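Local coordinates for protein LRA-12 (Uncultured bacterium, PDB 5AEB) that probably hydrolyses the beta-lactam ring of antibiotics, carbapenems among them, as a class B3 metallo-beta-lactamase with two zinc ions, at residues V7-A15 with H127-I135; L104-T112 with M155-C166. All coordinates share one frame; numbering follows the deposited sequence.

The modelled chain starts at V7, and its first residues run as a loop ahead of strand 24-27. Contact 1 lays this N-terminal tail on residues 127-135, the loop that leads into strand 138-140, and so closes a loop of 111 intervening residues. Contact 2 starts within that loop, at the end of strand 103-107 of the seven-stranded sheet. It closes on 155-166, past the end of contact 1, so the two cross. Contact 2 joins the two sheets through the end of strand 151-157 and the turn after H161. The contacts meet where CG2 of I134 packs on CD2 of L104, 3.5 Å away; their centres are about 18 Å apart.

Contact 1: V7-A15 with H127-I135; sequences VKEPTVSNA and HGSMFEPII
CG of the P10 ring meets CE at the end of M130 at 3.4 Å, tighter than usual for two carbons; the two side chains cross at about a right angle. A bend at the last torsion of M130 (chi3 68°) carries CE round to this position. Y87 of helix 87-90 touches both side chains. The M130 side chain is about 9 Å from a zinc ion. Beside this pair, K8 N donates to S129 O at 3.0 Å, with an N-H...O angle of 160°. Two CA-H...O contacts join the backbones further: M130 CA to K8 O, 3.6 Å, and E9 CA to M130 O, 3.4 Å. One water donates to both E9 OE1 and M130 O. E9 OE1 also accepts from A57 N, so this carboxylate oxygen has two donors. The V7 end is the solvent side, though its methyls still touch several residues. V7 CG1 lies 3.6 Å from the backbone C of F131, while CG2 reaches P133 CD at 4.1 Å. E132 crosses V7 with OE1 near CG2, and K8 turns its CB away from 127-135. This is an irregular loop-on-loop contact, with the N-terminal tail lying over a loop beside the di-zinc site.

Contact 2: L104-T112 with M155-C166; sequences LMADEGDAT and MLHHPGHTKGSC. With ZN (zinc ion), chain D; CO (cobalt (II) ion), chain G.
A zinc-ligand loop of the metallo-beta-lactamase fold, 158-165, rests here on the turn that follows strand 103-107. D110 meets T162 at about a right angle. T162 OG1 donates to the syn lone pair of D110 OD2 at 2.7 Å. The first torsion of T162 (chi1 65°) sets OG1 between its backbone N and carbonyl carbon, facing the carboxylate. D110 OD1 takes a weak bond from G164 N, 3.0 Å long and bent to 139°. A water donates to OD2 and to G164 O, and a second joins OD1 to K163 N. A85 N also donates to OD2, so both oxygens of this buried carboxylate have several partners. H161 lies next to T162 in the chain. Its NE2 binds a zinc ion at 1.8 Å, with Q84, H86 and a water completing the site. D110 thus probably helps, as a second-shell residue, to hold this ligand loop in place. G109 and G164 pass with CA atoms 3.7 Å apart, a closeness that leaves no room for a side chain between them. In the Asx turn of D107, OD1 uses its anti lone pair to accept from G109 N at 2.9 Å. D107 OD2 lies implausibly close to CD2 at the H157 ring edge, so this detail is doubtful. M155 CE lies 3.4 Å from D107 OD2. E108, between D107 and G109, binds the cobalt ion with H141.

Contact 1: V7-A15 with H127-I135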
loop_
_atom_site.group_PDB
_atom_site.type_symbol
_atom_site.label_atom_id
_atom_site.label_comp_id
_atom_site.label_asym_id
_atom_site.label_seq_id
_atom_site.Cartn_x
_atom_site.Cartn_y
_atom_site.Cartn_z
ATOM N N VAL A 7 -4.855 22.368 -1.565
ATOM C CA VAL A 7 -4.222 21.131 -0.994
ATOM C C VAL A 7 -2.944 21.458 -0.220
ATOM O O VAL A 7 -2.003 22.017 -0.768
ATOM C CB VAL A 7 -3.869 20.094 -2.083
ATOM C CG1 VAL A 7 -3.080 18.923 -1.489
ATOM C CG2 VAL A 7 -5.123 19.621 -2.798
ATOM N N LYS A 8 -2.915 21.089 1.052
ATOM C CA LYS A 8 -1.728 21.286 1.860
ATOM C C LYS A 8 -1.267 19.994 2.502
ATOM O O LYS A 8 -1.879 19.491 3.434
ATOM C CB LYS A 8 -1.947 22.375 2.908
ATOM C CG LYS A 8 -1.903 23.787 2.322
ATOM C CD LYS A 8 -1.300 24.808 3.282
ATOM C CE LYS A 8 -2.336 25.388 4.239
ATOM N NZ LYS A 8 -2.934 24.329 5.108
ATOM N N GLU A 9 -0.181 19.453 1.974
ATOM C CA GLU A 9 0.422 18.257 2.528
ATOM C C GLU A 9 0.969 18.569 3.917
ATOM O O GLU A 9 1.723 19.539 4.079
ATOM C CB GLU A 9 1.545 17.790 1.624
ATOM C CG GLU A 9 2.151 16.476 2.055
ATOM C CD GLU A 9 2.884 15.816 0.925
ATOM O OE1 GLU A 9 2.226 15.137 0.096
ATOM O OE2 GLU A 9 4.112 16.007 0.864
ATOM N N PRO A 10 0.600 17.746 4.922
ATOM C CA PRO A 10 1.096 17.960 6.286
ATOM C C PRO A 10 2.627 17.915 6.349
ATOM O O PRO A 10 3.260 17.311 5.476
ATOM C CB PRO A 10 0.503 16.774 7.063
ATOM C CG PRO A 10 -0.683 16.377 6.255
ATOM C CD PRO A 10 -0.222 16.532 4.842
ATOM N N THR A 11 3.195 18.566 7.367
ATOM C CA THR A 11 4.634 18.568 7.625
ATOM C C THR A 11 5.163 17.146 7.701
ATOM O O THR A 11 4.606 16.307 8.417
ATOM C CB THR A 11 4.945 19.287 8.960
ATOM O OG1 THR A 11 4.426 20.628 8.906
ATOM C CG2 THR A 11 6.450 19.303 9.264
ATOM N N VAL A 12 6.224 16.874 6.951
ATOM C CA VAL A 12 6.873 15.567 7.010
ATOM C C VAL A 12 8.193 15.733 7.743
ATOM O O VAL A 12 9.071 16.441 7.267
ATOM C CB VAL A 12 7.131 14.952 5.609
ATOM C CG1 VAL A 12 7.880 13.616 5.742
ATOM C CG2 VAL A 12 5.827 14.791 4.843
ATOM N N SER A 13 8.312 15.069 8.891
ATOM C CA SER A 13 9.505 15.131 9.733
ATOM C C SER A 13 10.540 14.043 9.391
ATOM O O SER A 13 11.703 14.173 9.736
ATOM C CB SER A 13 9.101 15.021 11.211
ATOM O OG SER A 13 8.355 13.818 11.445
ATOM N N ASN A 14 10.107 12.987 8.708
ATOM C CA ASN A 14 10.941 11.823 8.401
ATOM C C ASN A 14 11.541 11.908 6.994
ATOM O O ASN A 14 10.857 11.629 6.003
ATOM C CB ASN A 14 10.062 10.569 8.532
ATOM C CG ASN A 14 10.826 9.272 8.363
ATOM O OD1 ASN A 14 11.894 9.204 7.750
ATOM N ND2 ASN A 14 10.256 8.218 8.900
ATOM N N ALA A 15 12.813 12.278 6.911
ATOM C CA ALA A 15 13.511 12.437 5.629
ATOM C C ALA A 15 13.458 11.211 4.709
ATOM O O ALA A 15 13.492 11.356 3.495
ATOM C CB ALA A 15 14.957 12.854 5.848
ATOM N N HIS A 127 -9.403 19.882 8.368
ATOM C CA HIS A 127 -8.436 20.951 8.082
ATOM C C HIS A 127 -8.109 21.077 6.607
ATOM O O HIS A 127 -7.009 21.517 6.247
ATOM C CB HIS A 127 -7.145 20.753 8.889
ATOM C CG HIS A 127 -7.317 20.891 10.392
ATOM N ND1 HIS A 127 -7.289 19.830 11.228
ATOM C CD2 HIS A 127 -7.497 22.018 11.197
ATOM C CE1 HIS A 127 -7.456 20.251 12.500
ATOM N NE2 HIS A 127 -7.581 21.588 12.481
ATOM N N GLY A 128 -9.056 20.700 5.742
ATOM C CA GLY A 128 -8.865 20.761 4.289
ATOM C C GLY A 128 -8.137 19.560 3.691
ATOM O O GLY A 128 -7.719 18.648 4.428
ATOM N N SER A 129 -7.991 19.560 2.361
ATOM C CA SER A 129 -7.321 18.464 1.634
ATOM C C SER A 129 -5.846 18.317 1.971
ATOM O O SER A 129 -5.100 19.290 1.935
ATOM C CB SER A 129 -7.479 18.625 0.119
ATOM O OG SER A 129 -8.774 18.245 -0.287
ATOM N N MET A 130 -5.435 17.087 2.287
ATOM C CA MET A 130 -4.024 16.779 2.565
ATOM C C MET A 130 -3.248 16.212 1.371
ATOM O O MET A 130 -2.026 16.192 1.368
ATOM C CB MET A 130 -3.917 15.864 3.773
ATOM C CG MET A 130 -4.552 16.450 5.027
ATOM S SD MET A 130 -5.111 15.137 6.132
ATOM C CE MET A 130 -3.515 14.483 6.590
ATOM N N PHE A 131 -3.970 15.754 0.359
ATOM C CA PHE A 131 -3.372 15.318 -0.918
ATOM C C PHE A 131 -4.366 15.647 -2.038
ATOM O O PHE A 131 -5.558 15.877 -1.754
ATOM C CB PHE A 131 -3.039 13.807 -0.907
ATOM C CG PHE A 131 -4.221 12.928 -0.598
ATOM C CD1 PHE A 131 -5.037 12.445 -1.617
ATOM C CD2 PHE A 131 -4.514 12.577 0.716
ATOM C CE1 PHE A 131 -6.144 11.642 -1.323
ATOM C CE2 PHE A 131 -5.603 11.763 1.019
ATOM C CZ PHE A 131 -6.424 11.286 -0.002
ATOM N N GLU A 132 -3.888 15.662 -3.288
ATOM C CA GLU A 132 -4.785 15.958 -4.438
ATOM C C GLU A 132 -5.885 14.896 -4.546
ATOM O O GLU A 132 -5.579 13.703 -4.642
ATOM C CB GLU A 132 -4.001 16.069 -5.759
ATOM C CG GLU A 132 -4.836 16.477 -6.997
ATOM C CD GLU A 132 -5.356 17.913 -6.931
ATOM O OE1 GLU A 132 -4.684 18.800 -6.359
ATOM O OE2 GLU A 132 -6.477 18.152 -7.440
ATOM N N PRO A 133 -7.164 15.319 -4.480
ATOM C CA PRO A 133 -8.286 14.390 -4.658
ATOM C C PRO A 133 -8.129 13.502 -5.903
ATOM O O PRO A 133 -7.613 13.937 -6.912
ATOM C CB PRO A 133 -9.482 15.320 -4.860
ATOM C CG PRO A 133 -9.119 16.535 -4.068
ATOM C CD PRO A 133 -7.626 16.690 -4.210
ATOM N N ILE A 134 -8.570 12.258 -5.799
ATOM C CA ILE A 134 -8.658 11.366 -6.941
ATOM C C ILE A 134 -10.011 10.656 -6.880
ATOM O O ILE A 134 -10.511 10.318 -5.795
ATOM C CB ILE A 134 -7.569 10.262 -7.008
ATOM C CG1 ILE A 134 -6.275 10.618 -6.293
ATOM C CG2 ILE A 134 -7.248 10.008 -8.471
ATOM C CD1 ILE A 134 -6.285 10.226 -4.831
ATOM N N ILE A 135 -10.578 10.399 -8.041
ATOM C CA ILE A 135 -11.840 9.640 -8.109
ATOM C C ILE A 135 -11.554 8.246 -8.669
ATOM O O ILE A 135 -10.984 8.113 -9.759
ATOM C CB ILE A 135 -12.869 10.377 -8.971
ATOM C CG1 ILE A 135 -13.236 11.695 -8.290
ATOM C CG2 ILE A 135 -14.106 9.506 -9.270
ATOM C CD1 ILE A 135 -13.753 12.740 -9.261
HETATM O O HOH W 1 -0.306 15.254 -0.566
#

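Contact 2: L104-T112 with M155-C166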
loop_
_atom_site.group_PDB
_atom_site.type_symbol
_atom_site.label_atom_id
_atom_site.label_comp_id
_atom_site.label_asym_id
_atom_site.label_seq_id
_atom_site.Cartn_x
_atom_site.Cartn_y
_atom_site.Cartn_z
ATOM N N LEU A 104 -8.036 3.843 -11.765
ATOM C CA LEU A 104 -7.746 3.743 -10.351
ATOM C C LEU A 104 -8.818 2.880 -9.703
ATOM O O LEU A 104 -10.027 3.111 -9.885
ATOM C CB LEU A 104 -7.686 5.131 -9.708
ATOM C CG LEU A 104 -7.849 5.178 -8.185
ATOM C CD1 LEU A 104 -6.643 4.600 -7.445
ATOM C CD2 LEU A 104 -8.059 6.630 -7.801
ATOM N N MET A 105 -8.391 1.842 -8.992
ATOM C CA MET A 105 -9.348 0.989 -8.316
ATOM C C MET A 105 -9.126 1.094 -6.824
ATOM O O MET A 105 -8.000 0.996 -6.340
ATOM C CB MET A 105 -9.245 -0.443 -8.806
ATOM C CG MET A 105 -9.237 -0.514 -10.319
ATOM S SD MET A 105 -9.318 -2.216 -10.865
ATOM C CE MET A 105 -9.442 -1.957 -12.646
ATOM N N ALA A 106 -10.203 1.310 -6.085
ATOM C CA ALA A 106 -10.058 1.568 -4.659
ATOM C C ALA A 106 -11.095 0.857 -3.801
ATOM O O ALA A 106 -12.259 0.695 -4.201
ATOM C CB ALA A 106 -10.064 3.078 -4.389
ATOM N N ASP A 107 -10.652 0.418 -2.619
ATOM C CA ASP A 107 -11.555 -0.110 -1.609
ATOM C C ASP A 107 -12.646 0.951 -1.404
ATOM O O ASP A 107 -12.356 2.118 -1.103
ATOM C CB ASP A 107 -10.783 -0.390 -0.327
ATOM C CG ASP A 107 -11.604 -1.110 0.733
ATOM O OD1 ASP A 107 -12.737 -0.638 1.066
ATOM O OD2 ASP A 107 -11.096 -2.119 1.275
ATOM N N GLU A 108 -13.893 0.545 -1.611
ATOM C CA GLU A 108 -15.034 1.424 -1.387
ATOM C C GLU A 108 -14.947 2.236 -0.082
ATOM O O GLU A 108 -15.324 3.392 -0.069
ATOM C CB GLU A 108 -16.324 0.627 -1.379
ATOM C CG GLU A 108 -17.546 1.444 -1.789
ATOM C CD GLU A 108 -18.740 0.548 -2.100
ATOM O OE1 GLU A 108 -18.966 -0.460 -1.403
ATOM O OE2 GLU A 108 -19.476 0.820 -3.035
ATOM N N GLY A 109 -14.471 1.631 1.013
ATOM C CA GLY A 109 -14.373 2.352 2.299
ATOM C C GLY A 109 -13.574 3.658 2.240
ATOM O O GLY A 109 -13.728 4.505 3.085
ATOM N N ASP A 110 -12.691 3.818 1.254
ATOM C CA ASP A 110 -11.846 4.997 1.190
ATOM C C ASP A 110 -12.226 5.924 0.032
ATOM O O ASP A 110 -11.581 6.962 -0.167
ATOM C CB ASP A 110 -10.380 4.595 1.066
ATOM C CG ASP A 110 -9.675 4.430 2.423
ATOM O OD1 ASP A 110 -10.231 4.815 3.489
ATOM O OD2 ASP A 110 -8.538 3.910 2.409
ATOM N N ALA A 111 -13.277 5.567 -0.720
ATOM C CA ALA A 111 -13.585 6.277 -1.977
ATOM C C ALA A 111 -13.842 7.741 -1.699
ATOM O O ALA A 111 -13.317 8.601 -2.408
ATOM C CB ALA A 111 -14.774 5.656 -2.692
ATOM N N THR A 112 -14.616 7.992 -0.641
ATOM C CA THR A 112 -14.979 9.337 -0.195
ATOM C C THR A 112 -13.772 10.160 0.259
ATOM O O THR A 112 -13.576 11.292 -0.220
ATOM C CB THR A 112 -16.052 9.289 0.926
ATOM O OG1 THR A 112 -17.219 8.651 0.402
ATOM C CG2 THR A 112 -16.484 10.711 1.368
ATOM N N MET A 155 -8.226 -8.332 -3.727
ATOM C CA MET A 155 -8.276 -7.309 -2.677
ATOM C C MET A 155 -8.862 -7.836 -1.380
ATOM O O MET A 155 -9.919 -8.418 -1.389
ATOM C CB MET A 155 -9.074 -6.089 -3.096
ATOM C CG MET A 155 -8.704 -4.886 -2.239
ATOM S SD MET A 155 -10.070 -3.746 -2.054
ATOM C CE MET A 155 -11.139 -4.720 -0.982
ATOM N N LEU A 156 -8.156 -7.640 -0.274
ATOM C CA LEU A 156 -8.683 -7.995 1.054
ATOM C C LEU A 156 -9.012 -6.746 1.861
ATOM O O LEU A 156 -8.139 -5.926 2.123
ATOM C CB LEU A 156 -7.664 -8.845 1.818
ATOM C CG LEU A 156 -7.246 -10.100 1.059
ATOM C CD1 LEU A 156 -6.012 -10.731 1.692
ATOM C CD2 LEU A 156 -8.384 -11.099 0.868
ATOM N N HIS A 157 -10.275 -6.594 2.241
ATOM C CA HIS A 157 -10.696 -5.447 3.031
ATOM C C HIS A 157 -10.111 -5.608 4.400
ATOM O O HIS A 157 -10.380 -6.597 5.093
ATOM C CB HIS A 157 -12.220 -5.402 3.090
ATOM C CG HIS A 157 -12.773 -4.118 3.675
ATOM N ND1 HIS A 157 -13.661 -4.104 4.718
ATOM C CD2 HIS A 157 -12.589 -2.799 3.299
ATOM C CE1 HIS A 157 -13.991 -2.826 4.996
ATOM N NE2 HIS A 157 -13.333 -2.028 4.135
ATOM N N HIS A 158 -9.226 -4.683 4.769
ATOM C CA HIS A 158 -8.611 -4.717 6.091
ATOM C C HIS A 158 -8.745 -3.390 6.770
ATOM O O HIS A 158 -7.729 -2.715 6.985
ATOM C CB HIS A 158 -7.113 -5.045 5.995
ATOM C CG HIS A 158 -6.811 -6.459 5.592
ATOM N ND1 HIS A 158 -7.629 -7.505 5.895
ATOM C CD2 HIS A 158 -5.711 -6.995 4.925
ATOM C CE1 HIS A 158 -7.088 -8.643 5.383
ATOM N NE2 HIS A 158 -5.920 -8.318 4.791
ATOM N N PRO A 159 -9.967 -3.005 7.142
ATOM C CA PRO A 159 -10.181 -1.662 7.669
ATOM C C PRO A 159 -9.571 -1.400 9.028
ATOM O O PRO A 159 -9.220 -2.333 9.768
ATOM C CB PRO A 159 -11.725 -1.543 7.722
ATOM C CG PRO A 159 -12.158 -2.943 7.996
ATOM C CD PRO A 159 -11.242 -3.765 7.113
ATOM N N GLY A 160 -9.444 -0.122 9.344
ATOM C CA GLY A 160 -9.090 0.303 10.696
ATOM C C GLY A 160 -8.102 1.424 10.587
ATOM O O GLY A 160 -8.397 2.533 11.012
ATOM N N HIS A 161 -6.927 1.128 10.017
ATOM C CA HIS A 161 -5.944 2.176 9.685
ATOM C C HIS A 161 -6.649 3.276 8.921
ATOM O O HIS A 161 -6.493 4.468 9.257
ATOM C CB HIS A 161 -4.763 1.654 8.888
ATOM C CG HIS A 161 -3.655 2.693 8.675
ATOM N ND1 HIS A 161 -2.717 2.952 9.598
ATOM C CD2 HIS A 161 -3.390 3.551 7.601
ATOM C CE1 HIS A 161 -1.895 3.914 9.158
ATOM N NE2 HIS A 161 -2.300 4.278 7.922
ATOM N N THR A 162 -7.405 2.887 7.885
ATOM C CA THR A 162 -8.362 3.768 7.248
ATOM C C THR A 162 -9.667 2.983 7.155
ATOM O O THR A 162 -9.694 1.761 7.389
ATOM C CB THR A 162 -7.904 4.350 5.869
ATOM O OG1 THR A 162 -7.764 3.302 4.891
ATOM C CG2 THR A 162 -6.621 5.082 5.993
ATOM N N LYS A 163 -10.759 3.674 6.851
ATOM C CA LYS A 163 -12.041 2.978 6.711
ATOM C C LYS A 163 -11.998 1.967 5.535
ATOM O O LYS A 163 -12.762 1.014 5.529
ATOM C CB LYS A 163 -13.182 3.972 6.523
ATOM C CG LYS A 163 -13.306 4.980 7.653
ATOM C CD LYS A 163 -14.562 5.829 7.483
ATOM C CE LYS A 163 -14.547 7.002 8.467
ATOM N NZ LYS A 163 -15.918 7.243 9.005
ATOM N N GLY A 164 -11.135 2.209 4.542
ATOM C CA GLY A 164 -11.010 1.311 3.401
ATOM C C GLY A 164 -9.612 0.739 3.208
ATOM O O GLY A 164 -9.259 0.333 2.106
ATOM N N SER A 165 -8.784 0.717 4.241
ATOM C CA SER A 165 -7.452 0.163 4.023
ATOM C C SER A 165 -7.567 -1.333 3.670
ATOM O O SER A 165 -8.533 -2.029 4.066
ATOM C CB SER A 165 -6.467 0.461 5.168
ATOM O OG SER A 165 -7.060 0.360 6.447
ATOM N N CYS A 166 -6.590 -1.816 2.905
ATOM C CA CYS A 166 -6.731 -3.120 2.260
ATOM C C CYS A 166 -5.381 -3.704 1.892
ATOM O O CYS A 166 -4.376 -3.001 1.822
ATOM C CB CYS A 166 -7.603 -2.985 0.990
ATOM S SG CYS A 166 -6.875 -1.840 -0.211
HETATM ZN ZN ZN D . -1.672 5.605 6.936
HETATM CO CO CO G . -19.957 -0.973 -3.539
HETATM O O HOH W 2 -7.757 2.239 0.449
HETATM O O HOH W 3 -10.645 6.499 5.738
HETATM O O HOH W 4 0.112 6.031 6.543
#